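Side-chain contacts in probable transcriptional regulator PhnF (Escherichia coli, PDB 2FA1), which is probably a GntR/HutC-family transcriptional regulator, encoded in an operon for alkylphosphonate uptake and C-P lyase and represented by its C-terminal effector-binding (UTRA) domain: residues A[16-19]-A[20-24]; A[88-91]-A[92-96]; A[98-101]-A[102-105]; A[133-136]-A[137-140]. All blocks are in the same frame, centred on the assembly; numbering follows the deposited sequence. Where two conformers were deposited one is given.

How the contacts relate
All four contacts are local turns, caps or bulges of one UTRA domain, the effector-binding part of the regulator. No ligand site is defined here, so no contact is assigned to the effector pocket. Gln16 ties contact 1 to two others: Gln16 OE1 bonds to Arg100 NE of contact 3 at 2.9 Å, and Gln16 NE2 to Asn133 OD1 of contact 4, also at 2.9 Å. Contacts 3 and 4 lie on neighbouring strands, 98-109 and 125-135, with centres about 11 Å apart. Contact 2, on helix 86-94, packs on contact 3 through Leu90 and Leu98 and on contact 4 through Ile96 and Arg135. Contacts 1 and 2 do not touch; their nearest atoms are about 6 Å apart.

Contact 1: residues A[16-19]-A[20-24]; sequences QGSH and PTSEK
A type I beta turn from His19 to Ser22 leads the chain into strand 23-31. Ser22 N closes it with a hydrogen bond of 2.7 Å to His19 O, coming from above the carbonyl plane. The His19 side chain folds over the same turn. Its CG is anti to the backbone N (chi1 -170°), which swings the ring across Pro20 and beside Thr21. Pro20 CD sits over one ring face, 3.5 Å from the centroid of the His19 ring, in a CH-pi contact. At the ring edge, His19 ND1 and Thr21 OG1 are hydrogen-bonded at 2.7 Å. Thr21 N also bonds to His19 ND1, at 3.1 Å, and its N-H comes in tilted from the ring plane. These bonds and the proline are likely to limit rotation of the ring. Next to the turn, Ser18 OG and Ser22 OG approach to 2.8 Å. Both residues are buried and have partners beyond the turn: Ser18 OG bonds to Leu86 N, and Ser22 OG to Gly84 O. The turn is thereby joined to the start of helix 86-94, while His19 and Thr21 lie against Arg55 of strand 47-57.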
loop_
_atom_site.group_PDB
_atom_site.type_symbol
_atom_site.label_atom_id
_atom_site.label_comp_id
_atom_site.label_asym_id
_atom_site.label_seq_id
_atom_site.Cartn_x
_atom_site.Cartn_y
_atom_site.Cartn_z
ATOM N N GLN A 16 -5.962 11.410 5.085
ATOM C CA GLN A 16 -5.611 12.484 4.158
ATOM C C GLN A 16 -4.530 13.402 4.730
ATOM O O GLN A 16 -4.538 13.705 5.926
ATOM C CB GLN A 16 -6.868 13.307 3.830
ATOM C CG GLN A 16 -7.928 12.659 2.923
ATOM C CD GLN A 16 -7.435 12.434 1.484
ATOM O OE1 GLN A 16 -6.528 11.598 1.231
ATOM N NE2 GLN A 16 -8.020 13.161 0.543
ATOM N N GLY A 17 -3.579 13.812 3.880
ATOM C CA GLY A 17 -2.602 14.852 4.230
ATOM C C GLY A 17 -1.431 14.353 5.050
ATOM O O GLY A 17 -0.705 13.436 4.622
ATOM N N SER A 18 -1.239 14.940 6.233
ATOM C CA SER A 18 -0.016 14.730 7.039
ATOM C C SER A 18 -0.427 14.355 8.475
ATOM O O SER A 18 -1.549 14.590 8.828
ATOM C CB SER A 18 0.856 16.014 7.029
ATOM O OG SER A 18 0.258 17.117 7.757
ATOM N N HIS A 19 0.460 13.744 9.291
ATOM C CA HIS A 19 0.090 13.365 10.711
ATOM C C HIS A 19 -0.158 14.588 11.646
ATOM O O HIS A 19 0.494 15.596 11.480
ATOM C CB HIS A 19 1.288 12.587 11.281
ATOM C CG HIS A 19 1.019 11.930 12.594
ATOM N ND1 HIS A 19 1.396 12.483 13.797
ATOM C CD2 HIS A 19 0.431 10.746 12.890
ATOM C CE1 HIS A 19 1.051 11.674 14.777
ATOM N NE2 HIS A 19 0.432 10.634 14.258
ATOM N N PRO A 20 -1.028 14.505 12.702
ATOM C CA PRO A 20 -1.228 15.655 13.628
ATOM C C PRO A 20 -0.002 16.221 14.348
ATOM O O PRO A 20 -0.063 17.360 14.825
ATOM C CB PRO A 20 -2.306 15.152 14.636
ATOM C CG PRO A 20 -2.933 14.020 13.931
ATOM C CD PRO A 20 -1.935 13.392 13.007
ATOM N N THR A 21 1.125 15.476 14.363
ATOM C CA THR A 21 2.393 15.982 14.851
ATOM C C THR A 21 3.375 16.324 13.724
ATOM O O THR A 21 4.545 16.602 14.009
ATOM C CB THR A 21 3.167 14.890 15.669
ATOM O OG1 THR A 21 3.493 13.800 14.783
ATOM C CG2 THR A 21 2.352 14.473 16.796
ATOM N N SER A 22 2.909 16.352 12.489
ATOM C CA SER A 22 3.837 16.672 11.358
ATOM C C SER A 22 4.240 18.127 11.449
ATOM O O SER A 22 3.476 18.957 11.983
ATOM C CB SER A 22 3.283 16.355 10.001
ATOM O OG SER A 22 2.380 17.332 9.605
ATOM N N GLU A 23 5.489 18.388 11.062
ATOM C CA GLU A 23 6.002 19.776 10.995
ATOM C C GLU A 23 6.191 20.211 9.579
ATOM O O GLU A 23 6.613 19.427 8.742
ATOM C CB GLU A 23 7.339 19.833 11.662
ATOM C CG GLU A 23 7.276 19.551 13.127
ATOM C CD GLU A 23 6.763 20.727 13.932
ATOM O OE1 GLU A 23 6.762 21.892 13.447
ATOM O OE2 GLU A 23 6.395 20.453 15.083
ATOM N N LYS A 24 5.955 21.483 9.309
ATOM C CA LYS A 24 6.310 22.061 7.976
ATOM C C LYS A 24 7.779 22.238 7.879
ATOM O O LYS A 24 8.385 22.953 8.732
ATOM C CB LYS A 24 5.577 23.423 7.784
ATOM C CG LYS A 24 5.805 23.892 6.321
ATOM C CD LYS A 24 5.003 25.218 6.034
ATOM C CE LYS A 24 5.553 26.434 6.819
ATOM N NZ LYS A 24 4.823 27.694 6.357
#

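Contact 2: residues A[88-91]-A[92-96]; sequences DFLR and EQTGI
Helix 86-94 makes its last turns here, with Glu92 N bonded to Asp88 O and Gln93 N to Phe89 O, and Gly95 leaves helical geometry with a positive phi of 86°. Gly95 N still reaches back to Arg91 O at 2.7 Å. The Thr94 side chain adds a second grip at this end. Thr94 OG1 donates to Leu90 O at 2.7 Å, and Thr94 N bonds to the same oxygen from the opposite face of the carbonyl plane. OG1 lies between the backbone N and the carbonyl carbon (chi1 62°), turned back toward the preceding helical turn. Thr94 OG1 also accepts from Ile96 N at 3.1 Å, forming an ST turn. The hydroxyl thus links the helix to the chain that leaves it.

Gln93 folds back over Phe89, one turn earlier. Gln93 CG stands over one face of the Phe89 ring, 3.7 Å from the centroid, in a CH-pi contact. The bend at chi2 (-67°) carries the chain over the ring, and the amide plane lies nearly parallel to it. Arg91 bends back along the helix, and Arg91 NH1 forms a salt bridge with Asp88 OD1 at 3.2 Å, meeting the oxygen from above the carboxylate plane. Leu90 CD2 packs on Ile96 CG2 at 4.2 Å. The Phe89 ring also meets Phe81 edge-to-face. Phe89, Gln93 and Thr94 lie against Thr77 of helix 75-78, while Leu90 packs on Leu98 at the start of strand 98-109.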
loop_
_atom_site.group_PDB
_atom_site.type_symbol
_atom_site.label_atom_id
_atom_site.label_comp_id
_atom_site.label_asym_id
_atom_site.label_seq_id
_atom_site.Cartn_x
_atom_site.Cartn_y
_atom_site.Cartn_z
ATOM N N ASP A 88 -6.428 18.995 7.833
ATOM C CA ASP A 88 -7.295 19.589 8.848
ATOM C C ASP A 88 -7.098 21.127 8.847
ATOM O O ASP A 88 -8.068 21.861 8.958
ATOM C CB ASP A 88 -7.041 19.001 10.233
ATOM C CG ASP A 88 -7.450 17.529 10.360
ATOM O OD1 ASP A 88 -8.197 17.004 9.521
ATOM O OD2 ASP A 88 -6.982 16.905 11.348
ATOM N N PHE A 89 -5.866 21.598 8.738
ATOM C CA PHE A 89 -5.605 23.036 8.685
ATOM C C PHE A 89 -6.311 23.647 7.480
ATOM O O PHE A 89 -7.012 24.637 7.616
ATOM C CB PHE A 89 -4.113 23.260 8.519
ATOM C CG PHE A 89 -3.742 24.736 8.403
ATOM C CD1 PHE A 89 -3.764 25.557 9.500
ATOM C CD2 PHE A 89 -3.404 25.263 7.165
ATOM C CE1 PHE A 89 -3.460 26.907 9.361
ATOM C CE2 PHE A 89 -3.053 26.617 7.042
ATOM C CZ PHE A 89 -3.079 27.393 8.152
ATOM N N LEU A 90 -6.120 23.063 6.300
ATOM C CA LEU A 90 -6.786 23.615 5.090
ATOM C C LEU A 90 -8.325 23.655 5.275
ATOM O O LEU A 90 -8.992 24.676 4.928
ATOM C CB LEU A 90 -6.437 22.727 3.937
ATOM C CG LEU A 90 -7.061 23.130 2.586
ATOM C CD1 LEU A 90 -6.682 24.569 2.164
ATOM C CD2 LEU A 90 -6.765 22.116 1.418
ATOM N N ARG A 91 -8.866 22.567 5.857
ATOM C CA ARG A 91 -10.327 22.496 6.037
ATOM C C ARG A 91 -10.792 23.519 7.036
ATOM O O ARG A 91 -11.777 24.246 6.747
ATOM C CB ARG A 91 -10.797 21.077 6.422
ATOM C CG ARG A 91 -12.369 21.017 6.338
ATOM C CD ARG A 91 -12.849 19.737 6.971
ATOM N NE ARG A 91 -12.455 19.809 8.367
ATOM C CZ ARG A 91 -11.608 19.004 8.985
ATOM N NH1 ARG A 91 -11.044 17.961 8.348
ATOM N NH2 ARG A 91 -11.317 19.269 10.254
ATOM N N GLU A 92 -10.056 23.649 8.142
ATOM C CA GLU A 92 -10.465 24.637 9.181
ATOM C C GLU A 92 -10.403 26.055 8.643
ATOM O O GLU A 92 -11.240 26.924 9.006
ATOM C CB GLU A 92 -9.570 24.558 10.364
ATOM C CG GLU A 92 -9.809 23.224 11.140
ATOM C CD GLU A 92 -8.843 23.077 12.290
ATOM O OE1 GLU A 92 -8.830 24.008 13.139
ATOM O OE2 GLU A 92 -8.095 22.046 12.360
ATOM N N GLN A 93 -9.402 26.331 7.815
ATOM C CA GLN A 93 -9.240 27.661 7.294
ATOM C C GLN A 93 -10.138 27.997 6.102
ATOM O O GLN A 93 -10.469 29.225 5.959
ATOM C CB GLN A 93 -7.732 27.899 6.823
ATOM C CG GLN A 93 -6.676 27.876 7.926
ATOM C CD GLN A 93 -6.839 29.055 8.877
ATOM O OE1 GLN A 93 -7.033 28.840 10.061
ATOM N NE2 GLN A 93 -6.806 30.271 8.361
ATOM N N THR A 94 -10.537 27.006 5.254
ATOM C CA THR A 94 -11.158 27.384 3.979
ATOM C C THR A 94 -12.416 26.596 3.729
ATOM O O THR A 94 -13.154 26.905 2.788
ATOM C CB THR A 94 -10.267 27.001 2.727
ATOM O OG1 THR A 94 -10.100 25.565 2.687
ATOM C CG2 THR A 94 -8.861 27.662 2.807
ATOM N N GLY A 95 -12.621 25.540 4.533
ATOM C CA GLY A 95 -13.802 24.640 4.323
ATOM C C GLY A 95 -13.547 23.516 3.305
ATOM O O GLY A 95 -14.403 22.657 3.100
ATOM N N ILE A 96 -12.412 23.570 2.634
ATOM C CA ILE A 96 -12.067 22.583 1.555
ATOM C C ILE A 96 -11.687 21.259 2.200
ATOM O O ILE A 96 -10.781 21.215 3.020
ATOM C CB ILE A 96 -10.935 23.062 0.684
ATOM C CG1 ILE A 96 -11.359 24.254 -0.157
ATOM C CG2 ILE A 96 -10.619 22.040 -0.371
ATOM C CD1 ILE A 96 -10.175 25.028 -0.669
#

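Contact 3: residues A[98-101]-A[102-105]; sequences LRRS and QTRI
The Arg100 guanidinium meets Thr103 at its edge, not over a face. Arg100 NH1 donates to Thr103 OG1 at 2.9 Å. The oxygen is only 3° out of the guanidinium plane, and the N-H...O angle is 157°. At the other nitrogens the group is held by Gln16 OE1, which takes NE, and Leu13 O, which takes NH2. Three bonds to separate parts of the chain should hold this flat group against rotation.

Arg100 CG is anti to the backbone N, but bends at chi2 and chi3 bring the chain round toward Thr103. The aliphatic part follows the strand on the way: Arg100 CD lies 3.3 Å from Thr103 OG1 and 3.6 Å from Gln102 O. The Thr103 hydroxyl has a second partner, His160 NE2 of the second subunit. A buried threonine therefore joins the arginine of one chain to the end of the other.

Between Arg100 and Thr103 the strand carries a classic beta bulge. Ser101 and Gln102 both face Leu132 of the adjoining strand. Their side chains run close together, with Ser101 OG 3.5 Å from Gln102 CG. The strand changes direction here, by 61° between the axes of 98-101 and 102-105, consistent with the bulge. It pairs with 125-135 on both sides of the bulge, Arg99 with His134 and Arg104 with Arg130. From Gln102 onward, it also forms an antiparallel ladder with a strand of the second subunit, so the six-stranded sheet runs on across the dimer interface, where Ile105 packs on Ile105 of the second subunit.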
loop_
_atom_site.group_PDB
_atom_site.type_symbol
_atom_site.label_atom_id
_atom_site.label_comp_id
_atom_site.label_asym_id
_atom_site.label_seq_id
_atom_site.Cartn_x
_atom_site.Cartn_y
_atom_site.Cartn_z
ATOM N N LEU A 98 -10.415 17.695 1.060
ATOM C CA LEU A 98 -9.982 17.036 -0.129
ATOM C C LEU A 98 -10.375 15.570 -0.081
ATOM O O LEU A 98 -10.344 14.958 1.008
ATOM C CB LEU A 98 -8.447 17.117 -0.195
ATOM C CG LEU A 98 -8.011 18.540 -0.174
ATOM C CD1 LEU A 98 -6.483 18.657 0.210
ATOM C CD2 LEU A 98 -8.327 19.028 -1.532
ATOM N N ARG A 99 -10.762 15.031 -1.224
ATOM C CA ARG A 99 -11.069 13.613 -1.344
ATOM C C ARG A 99 -10.217 12.990 -2.447
ATOM O O ARG A 99 -10.004 13.556 -3.518
ATOM C CB ARG A 99 -12.550 13.401 -1.651
ATOM C CG ARG A 99 -13.458 13.756 -0.494
ATOM C CD ARG A 99 -13.495 12.651 0.553
ATOM N NE ARG A 99 -13.561 13.182 1.914
ATOM C CZ ARG A 99 -14.094 14.354 2.258
ATOM N NH1 ARG A 99 -14.673 15.148 1.354
ATOM N NH2 ARG A 99 -14.075 14.718 3.529
ATOM N N ARG A 100 -9.787 11.787 -2.148
ATOM C CA ARG A 100 -8.805 11.035 -2.919
ATOM C C ARG A 100 -9.391 10.493 -4.239
ATOM O O ARG A 100 -10.482 9.907 -4.254
ATOM C CB ARG A 100 -8.379 9.917 -2.009
ATOM C CG ARG A 100 -7.346 8.949 -2.531
ATOM C CD ARG A 100 -5.941 9.288 -2.136
ATOM N NE ARG A 100 -5.825 9.523 -0.697
ATOM C CZ ARG A 100 -5.386 8.623 0.163
ATOM N NH1 ARG A 100 -4.914 7.481 -0.297
ATOM N NH2 ARG A 100 -5.343 8.891 1.490
ATOM N N SER A 101 -8.705 10.661 -5.339
ATOM C CA SER A 101 -9.150 9.944 -6.520
ATOM C C SER A 101 -8.322 8.726 -6.804
ATOM O O SER A 101 -8.856 7.669 -7.228
ATOM C CB SER A 101 -9.212 10.789 -7.791
ATOM O OG SER A 101 -7.961 11.209 -8.251
ATOM N N GLN A 102 -7.013 8.870 -6.637
ATOM C CA GLN A 102 -6.151 7.772 -7.060
ATOM C C GLN A 102 -5.025 7.676 -6.044
ATOM O O GLN A 102 -4.627 8.681 -5.457
ATOM C CB GLN A 102 -5.502 8.165 -8.398
ATOM C CG GLN A 102 -6.458 8.311 -9.543
ATOM C CD GLN A 102 -5.720 8.371 -10.868
ATOM O OE1 GLN A 102 -6.172 7.793 -11.866
ATOM N NE2 GLN A 102 -4.553 9.031 -10.884
ATOM N N THR A 103 -4.537 6.430 -5.823
ATOM C CA THR A 103 -3.400 6.173 -4.907
ATOM C C THR A 103 -2.467 5.240 -5.684
ATOM O O THR A 103 -2.968 4.322 -6.401
ATOM C CB THR A 103 -3.832 5.498 -3.593
ATOM O OG1 THR A 103 -4.839 6.270 -2.910
ATOM C CG2 THR A 103 -2.613 5.323 -2.624
ATOM N N ARG A 104 -1.138 5.488 -5.592
ATOM C CA ARG A 104 -0.157 4.517 -6.130
ATOM C C ARG A 104 0.798 4.192 -4.975
ATOM O O ARG A 104 1.314 5.131 -4.376
ATOM C CB ARG A 104 0.591 5.038 -7.279
ATOM C CG ARG A 104 -0.297 5.084 -8.564
ATOM C CD ARG A 104 0.646 5.342 -9.799
ATOM N NE ARG A 104 -0.062 4.907 -10.980
ATOM C CZ ARG A 104 0.208 3.808 -11.705
ATOM N NH1 ARG A 104 1.227 2.980 -11.441
ATOM N NH2 ARG A 104 -0.580 3.562 -12.738
ATOM N N ILE A 105 1.064 2.905 -4.699
ATOM C CA ILE A 105 1.960 2.528 -3.615
ATOM C C ILE A 105 3.130 1.734 -4.207
ATOM O O ILE A 105 2.932 0.787 -4.968
ATOM C CB ILE A 105 1.217 1.654 -2.624
ATOM C CG1 ILE A 105 0.027 2.478 -2.134
ATOM C CG2 ILE A 105 2.143 1.334 -1.370
ATOM C CD1 ILE A 105 -0.889 1.611 -1.450
#

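Contact 4: residues A[133-136]-A[137-140]; sequences NHRD and GESS
His134 CG is anti to its carbonyl carbon (chi1 -76°), and chi2 of 86° presents an edge of the imidazole to the loop 137-140. His134 NE2 lies 3.2 Å from Ser139 O, which is close to the ring plane, in a weak hydrogen bond. Its N-H...O angle is 131°. Ser140 O lies 3.2 Å from His134 CD2, at an oblique approach to the ring. Backbone oxygens of the loop thus gather round this side of the histidine.

The segment 137-140 belongs to the loop of a beta hairpin. The hairpin joins strands 125-135 and 143-150, which are consecutive in the chain and antiparallel neighbours in the sheet. Glu138 N bonds back to Arg135 O at 3.3 Å, closing the bend around Asp136 and Gly137. Gly137 has a positive phi, which suits glycine.

The side chains of Arg135 and Glu138 cross near this bond. Arg135 NE is 3.8 Å from Glu138 OE1, a long and doubtful ion pair. The oxygen lies well out of the guanidinium plane, and its place is uncertain. His134 also lies against Ser101 of strand 98-109, and Arg135 against Ile96, just after helix 86-94.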
loop_
_atom_site.group_PDB
_atom_site.type_symbol
_atom_site.label_atom_id
_atom_site.label_comp_id
_atom_site.label_asym_id
_atom_site.label_seq_id
_atom_site.Cartn_x
_atom_site.Cartn_y
_atom_site.Cartn_z
ATOM N N ASN A 133 -5.767 14.219 -5.149
ATOM C CA ASN A 133 -6.862 14.606 -4.272
ATOM C C ASN A 133 -7.572 15.768 -4.956
ATOM O O ASN A 133 -6.967 16.521 -5.753
ATOM C CB ASN A 133 -6.360 15.079 -2.892
ATOM C CG ASN A 133 -5.719 13.970 -2.095
ATOM O OD1 ASN A 133 -6.306 12.930 -1.804
ATOM N ND2 ASN A 133 -4.456 14.185 -1.725
ATOM N N HIS A 134 -8.882 15.814 -4.715
ATOM C CA HIS A 134 -9.810 16.698 -5.477
ATOM C C HIS A 134 -10.710 17.400 -4.486
ATOM O O HIS A 134 -10.955 16.879 -3.396
ATOM C CB HIS A 134 -10.686 15.804 -6.394
ATOM C CG HIS A 134 -9.935 15.305 -7.607
ATOM N ND1 HIS A 134 -9.165 14.154 -7.583
ATOM C CD2 HIS A 134 -9.797 15.823 -8.853
ATOM C CE1 HIS A 134 -8.607 13.982 -8.773
ATOM N NE2 HIS A 134 -8.973 14.971 -9.562
ATOM N N ARG A 135 -11.076 18.634 -4.825
ATOM C CA ARG A 135 -12.183 19.302 -4.126
ATOM C C ARG A 135 -13.405 18.664 -4.764
ATOM O O ARG A 135 -13.550 18.643 -6.025
ATOM C CB ARG A 135 -12.242 20.805 -4.388
ATOM C CG ARG A 135 -11.036 21.548 -3.989
ATOM C CD ARG A 135 -11.179 23.062 -4.339
ATOM N NE ARG A 135 -12.468 23.562 -3.868
ATOM C CZ ARG A 135 -12.805 24.852 -3.771
ATOM N NH1 ARG A 135 -11.959 25.794 -4.171
ATOM N NH2 ARG A 135 -14.022 25.178 -3.302
ATOM N N ASP A 136 -14.223 18.090 -3.897
ATOM C CA ASP A 136 -15.594 17.678 -4.237
ATOM C C ASP A 136 -15.968 17.977 -5.689
ATOM O O ASP A 136 -16.348 19.112 -6.038
ATOM C CB ASP A 136 -16.579 18.344 -3.282
ATOM C CG ASP A 136 -16.793 17.543 -2.008
ATOM O OD1 ASP A 136 -17.941 17.066 -1.812
ATOM O OD2 ASP A 136 -15.836 17.396 -1.212
ATOM N N GLY A 137 -15.816 16.950 -6.523
ATOM C CA GLY A 137 -16.315 16.912 -7.895
ATOM C C GLY A 137 -15.339 16.937 -9.080
ATOM O O GLY A 137 -15.436 16.124 -9.997
ATOM N N GLU A 138 -14.425 17.889 -9.087
ATOM C CA GLU A 138 -13.893 18.402 -10.352
ATOM C C GLU A 138 -12.759 17.613 -11.011
ATOM O O GLU A 138 -11.971 16.933 -10.358
ATOM C CB GLU A 138 -13.434 19.860 -10.196
ATOM C CG GLU A 138 -14.020 20.596 -8.979
ATOM C CD GLU A 138 -12.980 21.502 -8.280
ATOM O OE1 GLU A 138 -12.917 21.456 -7.031
ATOM O OE2 GLU A 138 -12.221 22.235 -8.957
ATOM N N SER A 139 -12.664 17.785 -12.329
ATOM C CA SER A 139 -11.636 17.150 -13.144
ATOM C C SER A 139 -10.237 17.487 -12.632
ATOM O O SER A 139 -9.508 16.571 -12.254
ATOM C CB SER A 139 -11.817 17.511 -14.625
ATOM O OG SER A 139 -12.886 16.763 -15.153
ATOM N N SER A 140 -9.891 18.782 -12.594
ATOM C CA SER A 140 -8.611 19.254 -12.076
ATOM C C SER A 140 -8.328 18.612 -10.693
ATOM O O SER A 140 -9.141 18.790 -9.760
ATOM C CB SER A 140 -8.693 20.778 -11.930
ATOM O OG SER A 140 -9.017 21.452 -13.154
#